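Local coordinates for protein BA_2500 (Bacillus anthracis, PDB 4GUC), which is of unknown function but folds as a single small beta-rich domain of a family assigned to the immunoglobulin-like E-set clan, at residues A[9-14]-A[103-108]; A[21-26]-A[110-115]; A[27-32]-A[42-47]; A[52-57]-A[85-90]. All blocks are in the same frame, centred on the assembly; numbering follows the deposited sequence.

In the fold
Four contacts organise this small, beta-sandwich-like domain. From the N terminus, the loop 9-14 is the first to be pinned, in interaction 1, where it meets strand 98-106 and closes a loop over most of the chain. Interaction 2 follows, setting 21-26, the end of helix 16-22 and strand 24-25, beside strand 109-119. Because their segments alternate, interactions 1 and 2 cross, and they touch where M104 meets Y111. Nested inside both are interaction 3, a short local closure of 27-32 on strand 39-45, and interaction 4, which comes later in series and joins the larger mixed sheet to the two-stranded sheet formed by 39-45 and 84-90.

Interaction 1 (A[9-14]-A[103-108]); sequences DTWRWQ and VMKLGE
Between W11 and K105 the backbones stay apart, their CA atoms 8.0 Å from each other, so the loop 9-14 meets strand 98-106 and the turn after it through side chains and water. The indole of W11 carries the contact. K105 lays its CB over one face of the six-membered ring, 3.6 Å from the centroid, a CH-pi contact displaced toward the rim, while its CD continues along the indole near NE1. With CG of K105 anti to the backbone N (chi1 180°), the extended methylenes follow the ring before the bend at chi4 carries NZ away to a hydrogen bond with G107 O. At the ring edge, CZ3 of W11 lies in plane with V103 O at 3.5 Å and also touches V103 CG1. On the outer side, R12 in its modelled conformer may be linked to E108 through water; R12 NH2 and E108 OE1, 4.5 Å apart, are too far for a salt bridge, though their opposite charges may favour the approach. Within the loop, D9 OD2 takes the amide of W11 in an Asx turn and, in one of the two Q14 conformers, also NE2 of Q14, bonds that bridge the bend before the indole. D9 OD1 forms salt bridges with K55 and R71, and W11 packs on I53 and Y57, so the loop lies against strand 53-59 as well as strand 98-106, just ahead of helix 16-22.

Interaction 2 (A[21-26]-A[110-115]); sequences HNADFI and YYYGGS
A short parallel beta ladder joins strand 24-25 to the long strand 109-119, adding a small edge strand to the mixed sheet directly after helix 16-22. Its bridges pair D24 with Y111 and F25 with Y112. Three backbone hydrogen bonds hold it: D24 N to Y110 O, Y112 N to D24 O, and I26 N to Y112 O, each 3.0 Å. D24 O also receives the CA-H of Y111, with CA 3.1 Å away. On one face, D24 and Y111 lie side by side and point the same way, CB of D24 being 3.7 Å from CD1 of Y111 and the carboxylate turned 78° from the ring. I26 joins them, its CD1 resting on Y111 CB. On the other face, the Y112 side chain stands between its backbone N and carbonyl carbon (chi1 75°), which brings the ring toward strand 24-25. Its CD2 meets A23 CB, and CE2 lies 3.8 Å from F25 CB. The F25 ring presents its edge to G113 O. Beyond the ladder, Y112 OH hydrogen-bonds H20 and its ring packs on Y16 and L19 of helix 16-22, while Y111 rests on M104 and L106 of strand 98-106.

Interaction 3 (A[27-32]-A[42-47]); sequences EELAVG and VTIYTG
L29 and V31 make the close-packed half of this contact, pressing their methyls against V42 and I44 of strand 39-45. The side chains of L29 and I44 cross at about a right angle, with L29 CD2 3.6 Å from I44 CD1. A second perpendicular crossing sets V31 CG1 at 3.6 Å from V42 CG1. That V42 methyl lies anti to its own carbonyl carbon (chi1 -56°), a position in which it meets both V31 and the backbone oxygen E28 O, 3.4 Å away. The other half is looser and wetter. E28 is exposed; bent at chi2, it runs alongside the strand, its CG 3.8 Å from T43 O and its CB near I44 CG1, so its aliphatic part makes the contact. Here the two backbones are linked through a water that donates to E28 O at 2.7 Å and accepts only a weak bond from T43 N. The loop itself is shaped by a 3-10 turn at 27-29, with A30 N hydrogen-bonded to E27 O. L29 and I44 both continue inward onto M104 of strand 98-106, and V42 and I44 also pack on F87 of the adjoining strand 84-90. The connection between strands 24-25 and 34-35 thus sets L29 and V31 against strand 39-45 while the E28 carboxylate stays on the exposed side, an arrangement consistent with a sandwich-like E-set domain.

Interaction 4 (A[52-57]-A[85-90]); sequences GIVKIY and GRFVTP
V54 crosses F87 obliquely in the interior of a beta-sandwich-like arrangement, consistent with the E-set clan, where the strands meet mainly through inward side chains. Strands 53-57 and 85-90 run in roughly the same direction, 29° apart, with their axes 8.2 Å from each other at closest approach. The crossing brings one methyl of V54 down on the phenyl ring: CG2 sits over the centre of one face, 3.5 Å from the centroid and 14° off the normal, a compact CH-pi contact. The ring is placed for this by F87 CG lying anti to its carbonyl carbon (chi1 -55°). Farther along, I56 and T89 reach toward each other tip to tip, CD1 of I56 being 3.9 Å from CG2 of T89. V54 also packs on M104 of strand 98-106. At the other end of the contact, the edge of the F87 ring meets a backbone oxygen in its plane, with CE1 3.4 Å from G52 O.

Interaction 1 (A[9-14]-A[103-108])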
loop_
_atom_site.group_PDB
_atom_site.type_symbol
_atom_site.label_atom_id
_atom_site.label_comp_id
_atom_site.label_asym_id
_atom_site.label_seq_id
_atom_site.Cartn_x
_atom_site.Cartn_y
_atom_site.Cartn_z
ATOM N N ASP A 9 -7.488 4.994 10.614
ATOM C CA ASP A 9 -7.295 3.751 9.884
ATOM C C ASP A 9 -7.271 2.596 10.903
ATOM O O ASP A 9 -6.840 2.800 12.039
ATOM C CB ASP A 9 -5.970 3.787 9.125
ATOM C CG ASP A 9 -5.840 2.624 8.138
ATOM O OD1 ASP A 9 -6.479 2.712 7.047
ATOM O OD2 ASP A 9 -5.077 1.664 8.420
ATOM N N THR A 10 -7.700 1.401 10.494
ATOM C CA THR A 10 -7.779 0.244 11.387
ATOM C C THR A 10 -6.659 -0.795 11.346
ATOM O O THR A 10 -6.584 -1.697 12.202
ATOM C CB THR A 10 -9.067 -0.595 11.056
ATOM O OG1 THR A 10 -9.007 -1.085 9.709
ATOM C CG2 THR A 10 -10.330 0.206 11.232
ATOM N N TRP A 11 -5.770 -0.676 10.373
ATOM C CA TRP A 11 -4.695 -1.662 10.212
ATOM C C TRP A 11 -3.688 -1.597 11.356
ATOM O O TRP A 11 -3.507 -0.573 12.002
ATOM C CB TRP A 11 -4.154 -1.610 8.797
ATOM C CG TRP A 11 -5.115 -2.221 7.805
ATOM C CD1 TRP A 11 -6.454 -2.490 7.962
ATOM C CD2 TRP A 11 -4.828 -2.439 6.423
ATOM N NE1 TRP A 11 -6.986 -2.960 6.779
ATOM C CE2 TRP A 11 -6.008 -2.939 5.815
ATOM C CE3 TRP A 11 -3.670 -2.343 5.654
ATOM C CZ2 TRP A 11 -6.051 -3.299 4.459
ATOM C CZ3 TRP A 11 -3.735 -2.673 4.318
ATOM C CH2 TRP A 11 -4.903 -3.147 3.747
ATOM N N ARG A 12 -2.998 -2.701 11.578
ATOM C CA ARG A 12 -2.090 -2.785 12.707
ATOM C C ARG A 12 -0.905 -1.811 12.747
ATOM O O ARG A 12 -0.650 -1.213 13.793
ATOM C CB ARG A 12 -1.601 -4.227 12.856
ATOM C CG ARG A 12 -0.909 -4.473 14.199
ATOM C CD ARG A 12 -0.533 -5.934 14.397
ATOM N NE ARG A 12 -1.694 -6.812 14.292
ATOM C CZ ARG A 12 -2.500 -7.140 15.302
ATOM N NH1 ARG A 12 -2.285 -6.675 16.520
ATOM N NH2 ARG A 12 -3.519 -7.953 15.088
ATOM N N TRP A 13 -0.206 -1.639 11.633
ATOM C CA TRP A 13 0.971 -0.765 11.584
ATOM C C TRP A 13 0.669 0.568 10.917
ATOM O O TRP A 13 0.434 0.632 9.705
ATOM C CB TRP A 13 2.086 -1.495 10.841
ATOM C CG TRP A 13 2.311 -2.880 11.343
ATOM C CD1 TRP A 13 2.118 -4.044 10.650
ATOM C CD2 TRP A 13 2.671 -3.259 12.675
ATOM N NE1 TRP A 13 2.402 -5.120 11.454
ATOM C CE2 TRP A 13 2.738 -4.663 12.704
ATOM C CE3 TRP A 13 2.980 -2.544 13.840
ATOM C CZ2 TRP A 13 3.086 -5.368 13.862
ATOM C CZ3 TRP A 13 3.335 -3.243 14.994
ATOM C CH2 TRP A 13 3.378 -4.643 14.996
ATOM N N GLN A 14 0.750 1.651 11.683
ATOM C CA GLN A 14 0.463 2.983 11.143
ATOM C C GLN A 14 1.680 3.886 11.224
ATOM O O GLN A 14 1.570 5.101 11.148
ATOM C CB GLN A 14 -0.673 3.631 11.924
ATOM C CG GLN A 14 -1.948 2.807 12.023
ATOM C CD GLN A 14 -2.681 2.696 10.749
ATOM O OE1 GLN A 14 -2.624 3.581 9.899
ATOM N NE2 GLN A 14 -3.430 1.621 10.612
ATOM N N VAL A 103 0.550 -1.346 1.074
ATOM C CA VAL A 103 0.447 -2.381 2.085
ATOM C C VAL A 103 -0.719 -3.299 1.772
ATOM O O VAL A 103 -1.788 -2.817 1.393
ATOM C CB VAL A 103 0.208 -1.746 3.500
ATOM C CG1 VAL A 103 0.047 -2.786 4.591
ATOM C CG2 VAL A 103 1.346 -0.773 3.833
HETATM N N MSE A 104 -0.524 -4.609 1.913
HETATM C CA MSE A 104 -1.570 -5.580 1.724
HETATM C C MSE A 104 -1.891 -6.294 3.017
HETATM O O MSE A 104 -0.970 -6.728 3.741
HETATM C CB MSE A 104 -1.203 -6.623 0.668
HETATM C CG MSE A 104 -2.354 -7.617 0.367
HETATM SE SE MSE A 104 -2.053 -8.914 -1.006
HETATM C CE MSE A 104 -0.745 -9.975 -0.107
ATOM N N LYS A 105 -3.177 -6.366 3.350
ATOM C CA LYS A 105 -3.647 -7.121 4.504
ATOM C C LYS A 105 -4.228 -8.418 3.907
ATOM O O LYS A 105 -5.060 -8.373 2.982
ATOM C CB LYS A 105 -4.704 -6.389 5.286
ATOM C CG LYS A 105 -5.216 -7.209 6.522
ATOM C CD LYS A 105 -6.197 -6.415 7.307
ATOM C CE LYS A 105 -6.740 -7.149 8.525
ATOM N NZ LYS A 105 -7.562 -8.340 8.165
ATOM N N LEU A 106 -3.805 -9.565 4.438
ATOM C CA LEU A 106 -4.283 -10.876 3.952
ATOM C C LEU A 106 -4.502 -11.671 5.214
ATOM O O LEU A 106 -3.558 -12.144 5.847
ATOM C CB LEU A 106 -3.264 -11.537 3.053
ATOM C CG LEU A 106 -3.679 -12.816 2.358
ATOM C CD1 LEU A 106 -4.821 -12.554 1.364
ATOM C CD2 LEU A 106 -2.469 -13.448 1.660
ATOM N N GLY A 107 -5.754 -11.819 5.603
ATOM C CA GLY A 107 -6.026 -12.497 6.882
ATOM C C GLY A 107 -5.454 -11.634 8.001
ATOM O O GLY A 107 -5.624 -10.426 8.006
ATOM N N GLU A 108 -4.717 -12.244 8.927
ATOM C CA GLU A 108 -4.124 -11.509 10.041
ATOM C C GLU A 108 -2.711 -11.016 9.718
ATOM O O GLU A 108 -2.062 -10.402 10.575
ATOM C CB GLU A 108 -3.993 -12.449 11.252
ATOM C CG GLU A 108 -5.266 -13.055 11.783
ATOM C CD GLU A 108 -6.163 -12.059 12.496
ATOM O OE1 GLU A 108 -5.802 -10.854 12.531
ATOM O OE2 GLU A 108 -7.205 -12.490 13.060
HETATM O O HOH W 1 -4.201 -8.892 12.393
HETATM O O HOH W 2 -0.531 -8.955 12.442
#

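Interaction 2 (A[21-26]-A[110-115])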
loop_
_atom_site.group_PDB
_atom_site.type_symbol
_atom_site.label_atom_id
_atom_site.label_comp_id
_atom_site.label_asym_id
_atom_site.label_seq_id
_atom_site.Cartn_x
_atom_site.Cartn_y
_atom_site.Cartn_z
ATOM N N HIS A 21 9.587 -3.051 10.177
ATOM C CA HIS A 21 10.172 -4.018 11.101
ATOM C C HIS A 21 9.231 -5.174 11.463
ATOM O O HIS A 21 9.586 -6.031 12.268
ATOM C CB HIS A 21 10.742 -3.291 12.340
ATOM C CG HIS A 21 11.979 -2.502 12.023
ATOM N ND1 HIS A 21 11.934 -1.239 11.476
ATOM C CD2 HIS A 21 13.295 -2.816 12.138
ATOM C CE1 HIS A 21 13.166 -0.809 11.266
ATOM N NE2 HIS A 21 14.009 -1.736 11.676
ATOM N N ASN A 22 8.048 -5.204 10.867
ATOM C CA ASN A 22 7.068 -6.282 11.143
ATOM C C ASN A 22 6.419 -6.919 9.934
ATOM O O ASN A 22 6.257 -8.140 9.890
ATOM C CB ASN A 22 6.015 -5.706 12.079
ATOM C CG ASN A 22 6.574 -5.513 13.455
ATOM O OD1 ASN A 22 6.712 -6.481 14.205
ATOM N ND2 ASN A 22 6.886 -4.278 13.822
ATOM N N ALA A 23 6.031 -6.132 8.955
ATOM C CA ALA A 23 5.377 -6.697 7.780
ATOM C C ALA A 23 6.367 -7.376 6.879
ATOM O O ALA A 23 7.557 -7.069 6.911
ATOM C CB ALA A 23 4.614 -5.599 6.985
ATOM N N ASP A 24 5.892 -8.291 6.061
ATOM C CA ASP A 24 6.764 -8.977 5.125
ATOM C C ASP A 24 6.888 -8.223 3.828
ATOM O O ASP A 24 5.908 -7.845 3.213
ATOM C CB ASP A 24 6.245 -10.373 4.792
ATOM C CG ASP A 24 6.571 -11.418 5.851
ATOM O OD1 ASP A 24 7.145 -11.117 6.925
ATOM O OD2 ASP A 24 6.268 -12.591 5.564
ATOM N N PHE A 25 8.111 -7.981 3.398
ATOM C CA PHE A 25 8.347 -7.334 2.132
ATOM C C PHE A 25 8.130 -8.314 0.985
ATOM O O PHE A 25 8.625 -9.452 1.029
ATOM C CB PHE A 25 9.760 -6.781 2.020
ATOM C CG PHE A 25 10.095 -6.337 0.626
ATOM C CD1 PHE A 25 9.531 -5.199 0.095
ATOM C CD2 PHE A 25 10.996 -7.033 -0.139
ATOM C CE1 PHE A 25 9.810 -4.812 -1.196
ATOM C CE2 PHE A 25 11.275 -6.633 -1.429
ATOM C CZ PHE A 25 10.685 -5.504 -1.943
ATOM N N ILE A 26 7.370 -7.887 -0.033
ATOM C CA ILE A 26 7.127 -8.697 -1.222
ATOM C C ILE A 26 7.404 -7.867 -2.475
ATOM O O ILE A 26 6.933 -6.736 -2.623
ATOM C CB ILE A 26 5.782 -9.430 -1.233
ATOM C CG1 ILE A 26 4.622 -8.478 -1.162
ATOM C CG2 ILE A 26 5.761 -10.479 -0.097
ATOM C CD1 ILE A 26 3.262 -9.204 -1.321
ATOM N N TYR A 110 0.360 -9.014 7.252
ATOM C CA TYR A 110 0.608 -7.824 6.469
ATOM C C TYR A 110 1.860 -7.944 5.618
ATOM O O TYR A 110 2.853 -8.527 6.050
ATOM C CB TYR A 110 0.732 -6.597 7.356
ATOM C CG TYR A 110 -0.559 -6.245 8.066
ATOM C CD1 TYR A 110 -1.486 -5.406 7.488
ATOM C CD2 TYR A 110 -0.842 -6.746 9.317
ATOM C CE1 TYR A 110 -2.645 -5.063 8.153
ATOM C CE2 TYR A 110 -2.004 -6.440 9.965
ATOM C CZ TYR A 110 -2.918 -5.596 9.357
ATOM O OH TYR A 110 -4.083 -5.228 10.017
ATOM N N TYR A 111 1.781 -7.342 4.436
ATOM C CA TYR A 111 2.832 -7.308 3.416
ATOM C C TYR A 111 3.020 -5.909 2.885
ATOM O O TYR A 111 2.071 -5.104 2.969
ATOM C CB TYR A 111 2.434 -8.229 2.256
ATOM C CG TYR A 111 2.152 -9.637 2.735
ATOM C CD1 TYR A 111 3.156 -10.580 2.776
ATOM C CD2 TYR A 111 0.888 -10.005 3.197
ATOM C CE1 TYR A 111 2.912 -11.885 3.279
ATOM C CE2 TYR A 111 0.636 -11.280 3.688
ATOM C CZ TYR A 111 1.637 -12.210 3.713
ATOM O OH TYR A 111 1.357 -13.487 4.198
ATOM N N TYR A 112 4.210 -5.549 2.411
ATOM C CA TYR A 112 4.402 -4.199 1.883
ATOM C C TYR A 112 5.434 -4.228 0.778
ATOM O O TYR A 112 6.151 -5.218 0.633
ATOM C CB TYR A 112 4.755 -3.215 3.005
ATOM C CG TYR A 112 6.153 -3.311 3.535
ATOM C CD1 TYR A 112 7.023 -2.203 3.538
ATOM C CD2 TYR A 112 6.654 -4.515 4.023
ATOM C CE1 TYR A 112 8.336 -2.317 4.004
ATOM C CE2 TYR A 112 7.939 -4.613 4.494
ATOM C CZ TYR A 112 8.789 -3.527 4.461
ATOM O OH TYR A 112 10.069 -3.694 4.944
ATOM N N GLY A 113 5.506 -3.157 -0.006
ATOM C CA GLY A 113 6.443 -3.063 -1.120
ATOM C C GLY A 113 7.546 -2.029 -0.952
ATOM O O GLY A 113 8.294 -1.761 -1.906
ATOM N N GLY A 114 7.706 -1.538 0.281
ATOM C CA GLY A 114 8.676 -0.511 0.610
ATOM C C GLY A 114 8.212 0.858 0.122
ATOM O O GLY A 114 7.396 0.976 -0.802
ATOM N N SER A 115 8.749 1.921 0.692
ATOM C CA SER A 115 8.364 3.240 0.257
ATOM C C SER A 115 8.769 3.571 -1.190
ATOM O O SER A 115 9.705 3.002 -1.736
ATOM C CB SER A 115 8.966 4.258 1.220
ATOM O OG SER A 115 10.377 4.167 1.228
#

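Interaction 3 (A[27-32]-A[42-47])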
loop_
_atom_site.group_PDB
_atom_site.type_symbol
_atom_site.label_atom_id
_atom_site.label_comp_id
_atom_site.label_asym_id
_atom_site.label_seq_id
_atom_site.Cartn_x
_atom_site.Cartn_y
_atom_site.Cartn_z
ATOM N N GLU A 27 8.197 -8.410 -3.379
ATOM C CA GLU A 27 8.573 -7.676 -4.601
ATOM C C GLU A 27 7.443 -7.313 -5.533
ATOM O O GLU A 27 7.520 -6.280 -6.220
ATOM C CB GLU A 27 9.741 -8.406 -5.300
ATOM C CG GLU A 27 11.000 -8.369 -4.388
ATOM C CD GLU A 27 12.247 -9.079 -4.889
ATOM O OE1 GLU A 27 12.327 -9.366 -6.110
ATOM O OE2 GLU A 27 13.160 -9.315 -4.024
ATOM N N GLU A 28 6.349 -8.077 -5.491
ATOM C CA GLU A 28 5.195 -7.795 -6.344
ATOM C C GLU A 28 4.559 -6.450 -5.979
ATOM O O GLU A 28 3.835 -5.860 -6.798
ATOM C CB GLU A 28 4.138 -8.915 -6.299
ATOM C CG GLU A 28 4.569 -10.275 -6.808
ATOM C CD GLU A 28 5.601 -10.991 -5.943
ATOM O OE1 GLU A 28 5.762 -10.619 -4.754
ATOM O OE2 GLU A 28 6.230 -11.956 -6.448
ATOM N N LEU A 29 4.772 -5.981 -4.740
ATOM C CA LEU A 29 4.240 -4.685 -4.333
ATOM C C LEU A 29 5.191 -3.508 -4.551
ATOM O O LEU A 29 4.834 -2.343 -4.337
ATOM C CB LEU A 29 3.824 -4.665 -2.862
ATOM C CG LEU A 29 2.538 -5.355 -2.478
ATOM C CD1 LEU A 29 2.397 -5.473 -0.948
ATOM C CD2 LEU A 29 1.364 -4.542 -3.068
ATOM N N ALA A 30 6.436 -3.786 -4.962
ATOM C CA ALA A 30 7.479 -2.738 -5.177
ATOM C C ALA A 30 7.467 -2.160 -6.605
ATOM O O ALA A 30 8.329 -2.457 -7.431
ATOM C CB ALA A 30 8.850 -3.295 -4.829
ATOM N N VAL A 31 6.577 -1.189 -6.795
ATOM C CA VAL A 31 6.287 -0.542 -8.061
ATOM C C VAL A 31 7.281 0.504 -8.548
ATOM O O VAL A 31 7.267 0.895 -9.712
ATOM C CB VAL A 31 4.835 0.109 -7.980
ATOM C CG1 VAL A 31 3.794 -1.004 -7.702
ATOM C CG2 VAL A 31 4.712 1.188 -6.885
ATOM N N GLY A 32 8.103 0.975 -7.622
ATOM C CA GLY A 32 9.091 1.984 -7.950
ATOM C C GLY A 32 8.402 3.326 -7.890
ATOM O O GLY A 32 7.234 3.425 -7.537
ATOM N N VAL A 42 -0.777 -4.201 -9.864
ATOM C CA VAL A 42 -0.037 -5.366 -9.392
ATOM C C VAL A 42 -0.876 -6.629 -9.294
ATOM O O VAL A 42 -2.066 -6.565 -9.008
ATOM C CB VAL A 42 0.591 -5.075 -7.994
ATOM C CG1 VAL A 42 1.483 -3.798 -8.075
ATOM C CG2 VAL A 42 -0.457 -4.863 -6.926
ATOM N N THR A 43 -0.242 -7.784 -9.492
ATOM C CA THR A 43 -0.902 -9.105 -9.369
ATOM C C THR A 43 -0.083 -9.863 -8.317
ATOM O O THR A 43 1.139 -9.996 -8.470
ATOM C CB THR A 43 -1.003 -9.875 -10.685
ATOM O OG1 THR A 43 -1.865 -9.153 -11.568
ATOM C CG2 THR A 43 -1.605 -11.281 -10.452
ATOM N N ILE A 44 -0.749 -10.418 -7.311
ATOM C CA ILE A 44 -0.099 -11.066 -6.181
ATOM C C ILE A 44 -0.759 -12.367 -5.786
ATOM O O ILE A 44 -2.004 -12.449 -5.763
ATOM C CB ILE A 44 -0.269 -10.104 -4.940
ATOM C CG1 ILE A 44 0.202 -8.678 -5.279
ATOM C CG2 ILE A 44 0.476 -10.647 -3.750
ATOM C CD1 ILE A 44 -0.016 -7.642 -4.190
ATOM N N TYR A 45 0.024 -13.401 -5.489
ATOM C CA TYR A 45 -0.537 -14.656 -5.001
ATOM C C TYR A 45 -1.105 -14.420 -3.595
ATOM O O TYR A 45 -0.366 -13.958 -2.706
ATOM C CB TYR A 45 0.511 -15.766 -4.942
ATOM C CG TYR A 45 0.030 -17.006 -4.205
ATOM C CD1 TYR A 45 -0.961 -17.833 -4.753
ATOM C CD2 TYR A 45 0.590 -17.393 -2.972
ATOM C CE1 TYR A 45 -1.398 -18.938 -4.128
ATOM C CE2 TYR A 45 0.153 -18.530 -2.337
ATOM C CZ TYR A 45 -0.835 -19.322 -2.923
ATOM O OH TYR A 45 -1.262 -20.487 -2.280
ATOM N N THR A 46 -2.363 -14.764 -3.350
ATOM C CA THR A 46 -2.992 -14.538 -2.044
ATOM C C THR A 46 -3.514 -15.782 -1.331
ATOM O O THR A 46 -4.141 -15.717 -0.279
ATOM C CB THR A 46 -4.039 -13.462 -2.164
ATOM O OG1 THR A 46 -4.952 -13.756 -3.219
ATOM C CG2 THR A 46 -3.402 -12.086 -2.491
ATOM N N GLY A 47 -3.267 -16.951 -1.893
ATOM C CA GLY A 47 -3.631 -18.178 -1.226
ATOM C C GLY A 47 -5.051 -18.666 -1.375
ATOM O O GLY A 47 -5.851 -18.072 -2.063
HETATM O O HOH W 3 3.048 -7.236 -9.019
#

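Interaction 4 (A[52-57]-A[85-90])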
loop_
_atom_site.group_PDB
_atom_site.type_symbol
_atom_site.label_atom_id
_atom_site.label_comp_id
_atom_site.label_asym_id
_atom_site.label_seq_id
_atom_site.Cartn_x
_atom_site.Cartn_y
_atom_site.Cartn_z
ATOM N N GLY A 52 -7.081 -10.695 -0.375
ATOM C CA GLY A 52 -6.359 -9.511 0.077
ATOM C C GLY A 52 -6.960 -8.192 -0.316
ATOM O O GLY A 52 -7.794 -8.085 -1.202
ATOM N N ILE A 53 -6.535 -7.156 0.415
ATOM C CA ILE A 53 -6.913 -5.758 0.182
ATOM C C ILE A 53 -5.593 -4.985 0.237
ATOM O O ILE A 53 -4.741 -5.252 1.095
ATOM C CB ILE A 53 -7.854 -5.208 1.285
ATOM C CG1 ILE A 53 -9.187 -5.995 1.314
ATOM C CG2 ILE A 53 -8.119 -3.702 1.093
ATOM C CD1 ILE A 53 -10.077 -5.574 2.465
ATOM N N VAL A 54 -5.434 -4.016 -0.660
ATOM C CA VAL A 54 -4.232 -3.183 -0.682
ATOM C C VAL A 54 -4.579 -1.715 -0.406
ATOM O O VAL A 54 -5.589 -1.210 -0.894
ATOM C CB VAL A 54 -3.516 -3.262 -2.057
ATOM C CG1 VAL A 54 -2.436 -2.147 -2.208
ATOM C CG2 VAL A 54 -2.968 -4.645 -2.293
ATOM N N LYS A 55 -3.805 -1.055 0.432
ATOM C CA LYS A 55 -3.954 0.350 0.684
ATOM C C LYS A 55 -2.663 1.068 0.316
ATOM O O LYS A 55 -1.567 0.512 0.468
ATOM C CB LYS A 55 -4.209 0.621 2.176
ATOM C CG LYS A 55 -5.593 0.299 2.685
ATOM C CD LYS A 55 -5.746 0.453 4.181
ATOM C CE LYS A 55 -7.143 0.134 4.633
ATOM N NZ LYS A 55 -7.154 0.249 6.133
ATOM N N ILE A 56 -2.801 2.280 -0.208
ATOM C CA ILE A 56 -1.714 3.182 -0.496
ATOM C C ILE A 56 -1.759 4.255 0.615
ATOM O O ILE A 56 -2.781 4.925 0.782
ATOM C CB ILE A 56 -1.789 3.842 -1.884
ATOM C CG1 ILE A 56 -1.729 2.769 -2.994
ATOM C CG2 ILE A 56 -0.659 4.856 -2.032
ATOM C CD1 ILE A 56 -1.769 3.307 -4.421
ATOM N N TYR A 57 -0.685 4.352 1.392
ATOM C CA TYR A 57 -0.551 5.345 2.433
ATOM C C TYR A 57 0.552 6.339 2.094
ATOM O O TYR A 57 1.562 5.990 1.480
ATOM C CB TYR A 57 -0.091 4.712 3.748
ATOM C CG TYR A 57 -1.005 3.717 4.458
ATOM C CD1 TYR A 57 -1.854 4.136 5.476
ATOM C CD2 TYR A 57 -0.964 2.357 4.188
ATOM C CE1 TYR A 57 -2.653 3.236 6.182
ATOM C CE2 TYR A 57 -1.757 1.459 4.876
ATOM C CZ TYR A 57 -2.584 1.889 5.887
ATOM O OH TYR A 57 -3.304 0.931 6.548
ATOM N N GLY A 85 -4.716 -11.996 -6.490
ATOM C CA GLY A 85 -5.410 -10.713 -6.465
ATOM C C GLY A 85 -4.778 -9.736 -7.432
ATOM O O GLY A 85 -3.547 -9.719 -7.579
ATOM N N ARG A 86 -5.597 -8.915 -8.095
ATOM C CA ARG A 86 -5.096 -7.874 -9.004
ATOM C C ARG A 86 -5.585 -6.559 -8.384
ATOM O O ARG A 86 -6.769 -6.400 -8.145
ATOM C CB ARG A 86 -5.619 -8.014 -10.428
ATOM C CG ARG A 86 -5.057 -6.954 -11.329
ATOM C CD ARG A 86 -5.713 -6.973 -12.666
ATOM N NE ARG A 86 -5.178 -5.905 -13.502
ATOM C CZ ARG A 86 -5.723 -5.538 -14.660
ATOM N NH1 ARG A 86 -6.825 -6.133 -15.076
ATOM N NH2 ARG A 86 -5.187 -4.542 -15.358
ATOM N N PHE A 87 -4.658 -5.629 -8.149
ATOM C CA PHE A 87 -4.947 -4.330 -7.499
ATOM C C PHE A 87 -4.518 -3.210 -8.435
ATOM O O PHE A 87 -3.325 -3.060 -8.710
ATOM C CB PHE A 87 -4.244 -4.279 -6.129
ATOM C CG PHE A 87 -4.606 -5.465 -5.233
ATOM C CD1 PHE A 87 -5.770 -5.455 -4.459
ATOM C CD2 PHE A 87 -3.845 -6.609 -5.222
ATOM C CE1 PHE A 87 -6.122 -6.530 -3.707
ATOM C CE2 PHE A 87 -4.218 -7.708 -4.446
ATOM C CZ PHE A 87 -5.346 -7.679 -3.693
ATOM N N VAL A 88 -5.505 -2.454 -8.910
ATOM C CA VAL A 88 -5.279 -1.413 -9.903
ATOM C C VAL A 88 -5.890 -0.075 -9.523
ATOM O O VAL A 88 -7.063 -0.018 -9.128
ATOM C CB VAL A 88 -5.975 -1.848 -11.256
ATOM C CG1 VAL A 88 -5.697 -0.827 -12.360
ATOM C CG2 VAL A 88 -5.497 -3.218 -11.709
ATOM N N THR A 89 -5.115 1.002 -9.587
ATOM C CA THR A 89 -5.703 2.304 -9.298
ATOM C C THR A 89 -4.878 3.388 -10.021
ATOM O O THR A 89 -3.656 3.281 -10.081
ATOM C CB THR A 89 -5.813 2.562 -7.765
ATOM O OG1 THR A 89 -6.827 3.524 -7.497
ATOM C CG2 THR A 89 -4.500 3.028 -7.159
ATOM N N PRO A 90 -5.540 4.439 -10.577
ATOM C CA PRO A 90 -4.792 5.488 -11.253
ATOM C C PRO A 90 -4.087 6.448 -10.305
ATOM O O PRO A 90 -4.630 6.779 -9.234
ATOM C CB PRO A 90 -5.879 6.262 -12.020
ATOM C CG PRO A 90 -7.110 6.025 -11.255
ATOM C CD PRO A 90 -6.990 4.647 -10.648
#